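Local coordinates for protein glycosyl hydrolase, BNR repeat (PDB 3B7F) that is of unconfirmed function but folds as a seven-bladed beta-propeller with BNR repeats and is probably a glycosyl hydrolase, at residues 192-204 with 228-240. Sequence-based numbering, arbitrary orientation.
With EDO (1,2-ethanediol), chain R; EDO (1,2-ethanediol), chain F.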
ATOM      1  N   LEU A 192       2.020   4.026 -15.895  1.00 30.66           N
ATOM      2  CA  LEU A 192       1.549   3.233 -14.784  1.00 28.77           C
ATOM      3  C   LEU A 192       2.571   2.225 -14.346  1.00 28.86           C
ATOM      4  O   LEU A 192       3.314   1.709 -15.179  1.00 28.92           O
ATOM      5  CB  LEU A 192       0.301   2.450 -15.213  1.00 28.42           C
ATOM      6  CG  LEU A 192      -0.877   3.228 -15.806  1.00 31.81           C
ATOM      7  CD1 LEU A 192      -1.997   2.266 -16.191  1.00 25.61           C
ATOM      8  CD2 LEU A 192      -1.357   4.321 -14.817  1.00 28.67           C
ATOM      9  N   TYR A 193       2.584   1.952 -13.034  1.00 28.92           N
ATOM     10  CA  TYR A 193       3.382   0.913 -12.412  1.00 28.18           C
ATOM     11  C   TYR A 193       2.421   0.042 -11.599  1.00 27.49           C
ATOM     12  O   TYR A 193       1.406   0.534 -11.103  1.00 26.32           O
ATOM     13  CB  TYR A 193       4.475   1.434 -11.463  1.00 28.47           C
ATOM     14  CG  TYR A 193       5.595   2.276 -12.057  1.00 28.85           C
ATOM     15  CD1 TYR A 193       6.656   1.698 -12.770  1.00 25.99           C
ATOM     16  CD2 TYR A 193       5.638   3.649 -11.822  1.00 27.71           C
ATOM     17  CE1 TYR A 193       7.699   2.491 -13.269  1.00 27.65           C
ATOM     18  CE2 TYR A 193       6.655   4.428 -12.306  1.00 30.52           C
ATOM     19  CZ  TYR A 193       7.666   3.863 -13.035  1.00 31.36           C
ATOM     20  OH  TYR A 193       8.632   4.713 -13.459  1.00 29.58           O
ATOM     21  N   ILE A 194       2.724  -1.250 -11.496  1.00 25.82           N
ATOM     22  CA  ILE A 194       1.943  -2.183 -10.668  1.00 26.33           C
ATOM     23  C   ILE A 194       2.916  -3.125  -9.970  1.00 26.77           C
ATOM     24  O   ILE A 194       4.046  -3.281 -10.405  1.00 27.34           O
ATOM     25  CB  ILE A 194       0.861  -2.974 -11.461  1.00 27.34           C
ATOM     26  CG1 ILE A 194       1.488  -3.868 -12.560  1.00 29.48           C
ATOM     27  CG2 ILE A 194      -0.224  -2.011 -12.038  1.00 27.72           C
ATOM     28  CD1 ILE A 194       0.447  -4.673 -13.397  1.00 24.62           C
ATOM     29  N   GLY A 195       2.470  -3.737  -8.884  1.00 27.51           N
ATOM     30  CA  GLY A 195       3.282  -4.691  -8.124  1.00 26.92           C
ATOM     31  C   GLY A 195       2.467  -5.959  -7.987  1.00 27.00           C
ATOM     32  O   GLY A 195       1.250  -5.920  -7.853  1.00 24.33           O
HETATM   33  N   MSE A 196       3.130  -7.093  -8.057  1.00 27.79           N
HETATM   34  CA  MSE A 196       2.437  -8.338  -7.920  1.00 30.43           C
HETATM   35  C   MSE A 196       3.201  -9.266  -7.009  1.00 28.36           C
HETATM   36  O   MSE A 196       4.402  -9.436  -7.156  1.00 26.05           O
HETATM   37  CB  MSE A 196       2.284  -8.994  -9.274  1.00 31.82           C
HETATM   38  CG  MSE A 196       1.631  -8.134 -10.264  1.00 34.17           C
HETATM   39 SE   MSE A 196       0.967  -9.212 -11.674  0.75 34.42          SE
HETATM   40  CE  MSE A 196       2.439 -10.286 -12.068  1.00 22.12           C
ATOM     41  N   SER A 197       2.460  -9.867  -6.086  1.00 28.35           N
ATOM     42  CA  SER A 197       2.974 -10.827  -5.154  1.00 28.15           C
ATOM     43  C   SER A 197       2.353 -12.178  -5.537  1.00 29.05           C
ATOM     44  O   SER A 197       1.212 -12.413  -5.205  1.00 31.70           O
ATOM     45  CB  SER A 197       2.647 -10.413  -3.731  1.00 26.47           C
ATOM     46  OG  SER A 197       3.378  -9.231  -3.414  1.00 25.12           O
ATOM     47  N   SER A 198       3.039 -13.043  -6.287  1.00 31.00           N
ATOM     48  CA  SER A 198       4.386 -12.836  -6.873  1.00 32.32           C
ATOM     49  C   SER A 198       4.271 -12.396  -8.321  1.00 30.10           C
ATOM     50  O   SER A 198       3.175 -12.411  -8.906  1.00 31.99           O
ATOM     51  CB  SER A 198       5.223 -14.105  -6.756  1.00 34.06           C
ATOM     52  OG  SER A 198       4.559 -15.182  -7.361  1.00 37.60           O
ATOM     53  N   GLY A 199       5.401 -11.952  -8.868  1.00 27.77           N
ATOM     54  CA  GLY A 199       5.502 -11.491 -10.253  1.00 24.98           C
ATOM     55  C   GLY A 199       6.511 -10.382 -10.428  1.00 25.18           C
ATOM     56  O   GLY A 199       7.307 -10.423 -11.352  1.00 27.79           O
ATOM     57  N   GLY A 200       6.448  -9.362  -9.572  1.00 24.11           N
ATOM     58  CA  GLY A 200       7.345  -8.234  -9.642  1.00 23.99           C
ATOM     59  C   GLY A 200       6.650  -6.920  -9.888  1.00 22.91           C
ATOM     60  O   GLY A 200       5.414  -6.815  -9.759  1.00 22.80           O
ATOM     61  N   VAL A 201       7.478  -5.925 -10.212  1.00 21.92           N
ATOM     62  CA  VAL A 201       7.031  -4.608 -10.607  1.00 25.64           C
ATOM     63  C   VAL A 201       6.945  -4.628 -12.127  1.00 28.09           C
ATOM     64  O   VAL A 201       7.798  -5.226 -12.809  1.00 27.48           O
ATOM     65  CB  VAL A 201       7.959  -3.463 -10.165  1.00 28.13           C
ATOM     66  CG1 VAL A 201       7.419  -2.084 -10.673  1.00 22.68           C
ATOM     67  CG2 VAL A 201       8.134  -3.476  -8.674  1.00 22.28           C
ATOM     68  N   PHE A 202       5.888  -4.002 -12.646  1.00 29.87           N
ATOM     69  CA  PHE A 202       5.644  -3.920 -14.056  1.00 29.45           C
ATOM     70  C   PHE A 202       5.278  -2.502 -14.371  1.00 32.09           C
ATOM     71  O   PHE A 202       4.704  -1.808 -13.529  1.00 31.37           O
ATOM     72  CB  PHE A 202       4.527  -4.871 -14.468  1.00 30.81           C
ATOM     73  CG  PHE A 202       4.881  -6.310 -14.317  1.00 31.58           C
ATOM     74  CD1 PHE A 202       4.717  -6.953 -13.102  1.00 33.43           C
ATOM     75  CD2 PHE A 202       5.384  -7.036 -15.394  1.00 30.10           C
ATOM     76  CE1 PHE A 202       5.051  -8.288 -12.949  1.00 31.97           C
ATOM     77  CE2 PHE A 202       5.722  -8.393 -15.235  1.00 30.99           C
ATOM     78  CZ  PHE A 202       5.542  -9.012 -14.008  1.00 28.73           C
ATOM     79  N   GLU A 203       5.598  -2.101 -15.604  1.00 32.95           N
ATOM     80  CA  GLU A 203       5.398  -0.757 -16.107  1.00 31.99           C
ATOM     81  C   GLU A 203       4.648  -0.731 -17.434  1.00 33.88           C
ATOM     82  O   GLU A 203       4.888  -1.577 -18.316  1.00 34.63           O
ATOM     83  CB  GLU A 203       6.766  -0.119 -16.358  1.00 31.29           C
ATOM     84  CG  GLU A 203       6.719   1.331 -16.838  1.00 28.88           C
ATOM     85  CD  GLU A 203       8.074   1.912 -17.059  1.00 32.64           C
ATOM     86  OE1 GLU A 203       8.941   1.201 -17.613  1.00 26.58           O
ATOM     87  OE2 GLU A 203       8.254   3.095 -16.701  1.00 28.92           O
ATOM     88  N   SER A 204       3.794   0.285 -17.579  1.00 34.78           N
ATOM     89  CA  SER A 204       3.099   0.595 -18.817  1.00 33.39           C
ATOM     90  C   SER A 204       3.384   2.064 -19.103  1.00 34.05           C
ATOM     91  O   SER A 204       3.497   2.854 -18.170  1.00 33.91           O
ATOM     92  CB  SER A 204       1.591   0.391 -18.698  1.00 33.92           C
ATOM     93  OG  SER A 204       0.947   0.621 -19.934  1.00 27.96           O
ATOM     94  N   VAL A 228      16.369 -13.456 -12.727  1.00 35.93           N
ATOM     95  CA  VAL A 228      15.397 -13.552 -13.796  1.00 35.19           C
ATOM     96  C   VAL A 228      14.712 -12.188 -13.919  1.00 34.56           C
ATOM     97  O   VAL A 228      14.920 -11.294 -13.103  1.00 35.58           O
ATOM     98  CB  VAL A 228      14.389 -14.718 -13.594  1.00 35.30           C
ATOM     99  CG1 VAL A 228      15.081 -16.034 -13.869  1.00 35.22           C
ATOM    100  CG2 VAL A 228      13.735 -14.680 -12.190  1.00 31.38           C
ATOM    101  N   GLU A 229      13.933 -12.041 -14.977  1.00 33.33           N
ATOM    102  CA  GLU A 229      13.266 -10.783 -15.339  1.00 34.22           C
ATOM    103  C   GLU A 229      12.053 -10.452 -14.490  1.00 30.46           C
ATOM    104  O   GLU A 229      11.703  -9.270 -14.312  1.00 26.82           O
ATOM    105  CB  GLU A 229      12.800 -10.880 -16.804  1.00 35.14           C
ATOM    106  CG  GLU A 229      13.926 -11.030 -17.817  1.00 46.54           C
ATOM    107  CD  GLU A 229      14.508  -9.701 -18.216  1.00 58.97           C
ATOM    108  OE1 GLU A 229      13.828  -9.003 -19.016  1.00 61.32           O
ATOM    109  OE2 GLU A 229      15.631  -9.374 -17.751  1.00 60.73           O
ATOM    110  N   PHE A 230      11.381 -11.518 -14.048  1.00 29.54           N
ATOM    111  CA  PHE A 230      10.163 -11.447 -13.262  1.00 28.75           C
ATOM    112  C   PHE A 230      10.045 -12.709 -12.395  1.00 28.41           C
ATOM    113  O   PHE A 230      10.806 -13.674 -12.565  1.00 30.51           O
ATOM    114  CB  PHE A 230       8.940 -11.245 -14.182  1.00 26.46           C
ATOM    115  CG  PHE A 230       8.741 -12.345 -15.201  1.00 29.64           C
ATOM    116  CD1 PHE A 230       8.096 -13.540 -14.852  1.00 29.61           C
ATOM    117  CD2 PHE A 230       9.177 -12.174 -16.526  1.00 31.15           C
ATOM    118  CE1 PHE A 230       7.901 -14.550 -15.795  1.00 32.75           C
ATOM    119  CE2 PHE A 230       8.994 -13.173 -17.472  1.00 31.18           C
ATOM    120  CZ  PHE A 230       8.359 -14.372 -17.103  1.00 32.69           C
ATOM    121  N   GLY A 231       9.049 -12.698 -11.517  1.00 25.33           N
ATOM    122  CA  GLY A 231       8.786 -13.734 -10.524  1.00 24.81           C
ATOM    123  C   GLY A 231       8.983 -13.222  -9.100  1.00 24.29           C
ATOM    124  O   GLY A 231       8.653 -13.915  -8.126  1.00 24.47           O
ATOM    125  N   HIS A 232       9.469 -11.989  -8.994  1.00 25.47           N
ATOM    126  CA  HIS A 232       9.831 -11.304  -7.731  1.00 26.37           C
ATOM    127  C   HIS A 232       8.640 -11.045  -6.814  1.00 27.96           C
ATOM    128  O   HIS A 232       7.491 -11.094  -7.254  1.00 27.80           O
ATOM    129  CB  HIS A 232      10.503  -9.968  -8.062  1.00 26.53           C
ATOM    130  CG  HIS A 232      11.719 -10.102  -8.936  1.00 29.78           C
ATOM    131  ND1 HIS A 232      11.636 -10.365 -10.287  1.00 29.20           N
ATOM    132  CD2 HIS A 232      13.041 -10.047  -8.646  1.00 33.35           C
ATOM    133  CE1 HIS A 232      12.848 -10.464 -10.791  1.00 27.95           C
ATOM    134  NE2 HIS A 232      13.722 -10.280  -9.815  1.00 35.96           N
ATOM    135  N   ASP A 233       8.918 -10.762  -5.539  1.00 27.45           N
ATOM    136  CA  ASP A 233       7.859 -10.518  -4.548  1.00 26.71           C
ATOM    137  C   ASP A 233       7.973  -9.137  -3.867  1.00 27.56           C
ATOM    138  O   ASP A 233       8.358  -9.034  -2.692  1.00 26.59           O
ATOM    139  CB  ASP A 233       7.816 -11.661  -3.509  1.00 28.43           C
ATOM    140  CG  ASP A 233       6.617 -11.570  -2.562  1.00 25.63           C
ATOM    141  OD1 ASP A 233       5.617 -10.896  -2.893  1.00 28.14           O
ATOM    142  OD2 ASP A 233       6.674 -12.181  -1.462  1.00 34.77           O
ATOM    143  N   PRO A 234       7.653  -8.056  -4.625  1.00 27.59           N
ATOM    144  CA  PRO A 234       7.553  -6.758  -3.998  1.00 27.09           C
ATOM    145  C   PRO A 234       6.359  -6.779  -3.086  1.00 25.34           C
ATOM    146  O   PRO A 234       5.363  -7.442  -3.417  1.00 24.06           O
ATOM    147  CB  PRO A 234       7.266  -5.812  -5.161  1.00 26.59           C
ATOM    148  CG  PRO A 234       6.627  -6.650  -6.190  1.00 26.42           C
ATOM    149  CD  PRO A 234       7.391  -7.956  -6.069  1.00 26.30           C
ATOM    150  N   HIS A 235       6.485  -6.106  -1.940  1.00 24.08           N
ATOM    151  CA  HIS A 235       5.399  -5.975  -0.976  1.00 26.34           C
ATOM    152  C   HIS A 235       4.665  -4.634  -1.091  1.00 26.29           C
ATOM    153  O   HIS A 235       3.454  -4.584  -1.045  1.00 24.89           O
ATOM    154  CB  HIS A 235       5.890  -6.178   0.462  1.00 25.82           C
ATOM    155  CG  HIS A 235       6.336  -7.579   0.757  1.00 26.90           C
ATOM    156  ND1 HIS A 235       7.102  -7.899   1.854  1.00 27.48           N
ATOM    157  CD2 HIS A 235       6.153  -8.737   0.075  1.00 23.07           C
ATOM    158  CE1 HIS A 235       7.352  -9.197   1.852  1.00 25.81           C
ATOM    159  NE2 HIS A 235       6.781  -9.729   0.790  1.00 25.53           N
ATOM    160  N   CYS A 236       5.415  -3.552  -1.211  1.00 27.30           N
ATOM    161  CA  CYS A 236       4.842  -2.239  -1.285  1.00 26.15           C
ATOM    162  C   CYS A 236       5.767  -1.388  -2.115  1.00 26.01           C
ATOM    163  O   CYS A 236       6.951  -1.378  -1.841  1.00 25.32           O
ATOM    164  CB  CYS A 236       4.707  -1.681   0.124  1.00 26.87           C
ATOM    165  SG  CYS A 236       3.728  -0.163   0.203  1.00 27.40           S
ATOM    166  N   VAL A 237       5.235  -0.751  -3.159  1.00 26.70           N
ATOM    167  CA  VAL A 237       5.994   0.130  -4.042  1.00 25.54           C
ATOM    168  C   VAL A 237       5.343   1.529  -3.966  1.00 27.54           C
ATOM    169  O   VAL A 237       4.115   1.629  -3.899  1.00 28.15           O
ATOM    170  CB  VAL A 237       6.064  -0.389  -5.536  1.00 26.98           C
ATOM    171  CG1 VAL A 237       7.228   0.269  -6.286  1.00 27.35           C
ATOM    172  CG2 VAL A 237       6.220  -1.897  -5.630  1.00 27.29           C
ATOM    173  N   VAL A 238       6.164   2.589  -3.973  1.00 28.94           N
ATOM    174  CA  VAL A 238       5.706   3.990  -3.966  1.00 26.31           C
ATOM    175  C   VAL A 238       6.508   4.812  -5.010  1.00 27.00           C
ATOM    176  O   VAL A 238       7.659   4.517  -5.296  1.00 27.22           O
ATOM    177  CB  VAL A 238       5.797   4.649  -2.536  1.00 28.98           C
ATOM    178  CG1 VAL A 238       4.849   3.953  -1.523  1.00 26.79           C
ATOM    179  CG2 VAL A 238       7.197   4.604  -1.988  1.00 22.57           C
ATOM    180  N   GLN A 239       5.855   5.787  -5.626  1.00 26.92           N
ATOM    181  CA  GLN A 239       6.470   6.712  -6.560  1.00 26.33           C
ATOM    182  C   GLN A 239       6.385   8.037  -5.847  1.00 27.83           C
ATOM    183  O   GLN A 239       5.297   8.414  -5.402  1.00 29.22           O
ATOM    184  CB  GLN A 239       5.686   6.752  -7.868  1.00 26.04           C
ATOM    185  CG  GLN A 239       6.220   7.765  -8.907  1.00 28.46           C
ATOM    186  CD  GLN A 239       5.479   7.703 -10.221  1.00 27.92           C
ATOM    187  OE1 GLN A 239       4.295   7.362 -10.257  1.00 22.96           O
ATOM    188  NE2 GLN A 239       6.166   8.063 -11.308  1.00 25.48           N
ATOM    189  N   HIS A 240       7.498   8.763  -5.745  1.00 29.93           N
ATOM    190  CA  HIS A 240       7.498  10.003  -4.979  1.00 31.66           C
ATOM    191  C   HIS A 240       6.735  11.111  -5.718  1.00 33.49           C
ATOM    192  O   HIS A 240       6.962  11.301  -6.883  1.00 32.79           O
ATOM    193  CB  HIS A 240       8.907  10.469  -4.644  1.00 32.10           C
ATOM    194  CG  HIS A 240       8.922  11.420  -3.501  1.00 32.95           C
ATOM    195  ND1 HIS A 240       8.824  12.788  -3.654  1.00 43.19           N
ATOM    196  CD2 HIS A 240       8.891  11.189  -2.173  1.00 36.08           C
ATOM    197  CE1 HIS A 240       8.786  13.356  -2.463  1.00 35.42           C
ATOM    198  NE2 HIS A 240       8.827  12.406  -1.549  1.00 35.59           N
TER
HETATM  199  C1  EDO R 410      17.204  -9.087 -10.648  1.00 55.63           C
HETATM  200  O1  EDO R 410      16.464 -10.316 -10.460  1.00 51.28           O
HETATM  201  C2  EDO R 410      17.711  -8.909 -12.068  1.00 63.92           C
HETATM  202  O2  EDO R 410      18.840  -8.026 -12.051  1.00 68.67           O
HETATM  203  C1  EDO F 398      13.923  -6.568 -15.646  1.00 45.08           C
HETATM  204  O1  EDO F 398      12.622  -7.113 -15.378  1.00 37.33           O
HETATM  205  C2  EDO F 398      13.872  -5.258 -16.422  1.00 44.80           C
HETATM  206  O2  EDO F 398      14.138  -4.096 -15.623  1.00 43.64           O
HETATM  207  O   HOH W   1       7.531 -16.280  -8.106  1.00 33.21           O
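Pro234 presses its ring onto the glycine-rich end of the hairpin formed by strands 192-197 and 200-204. From CB, which leans toward the hairpin, the ring runs to CG, 3.7 Å from the carbonyl carbon of Gly200 and equally near Met196 O, and closes back onto the backbone N through CD, which lies 3.5 Å from Met196 O and packs against Gly200 CA. A compact, puckered ring suits this place, because Gly195 and Gly200 present bare backbone to it. Farther along strand 234-239 the contact continues with branched side chains: Val237 has CG1 anti to its backbone N (chi1 -160°), which turns CG2 toward CG2 of Val201, 3.9 Å away. Gln239, fully stretched, brings its amide to the rim of the Tyr193 ring, the two planes 80° apart; NE2 itself is hydrogen-bonded to Pro244 O.

Strands 192-197 and 200-204 are the two middle strands of one propeller blade, and strand 234-239 is the first of the next, so the contact joins neighbouring blades face to face rather than extending a sheet.

The loop leading into strand 234-239 is tied to the hairpin turn by backbone bonds. Gly199 N donates to His232 O at 2.8 Å, within the carbonyl plane, whereas Gly231 N reaches Gly199 O at 2.9 Å from above that carbonyl's plane. Gly199, Gly200 and Gly231 all have positive phi, which glycine, lacking a CB, adopts readily. A classic beta bulge sets Gly199 and Gly200 opposite Met196, beside the cis peptide that precedes Ser198. Nearby, OG of the small Ser197 sits 2.8 Å from Asp233 OD1 and 2.7 Å from Pro234 O, while His180 NE2 and Arg343 NH1 hydrogen-bond to this buried atom.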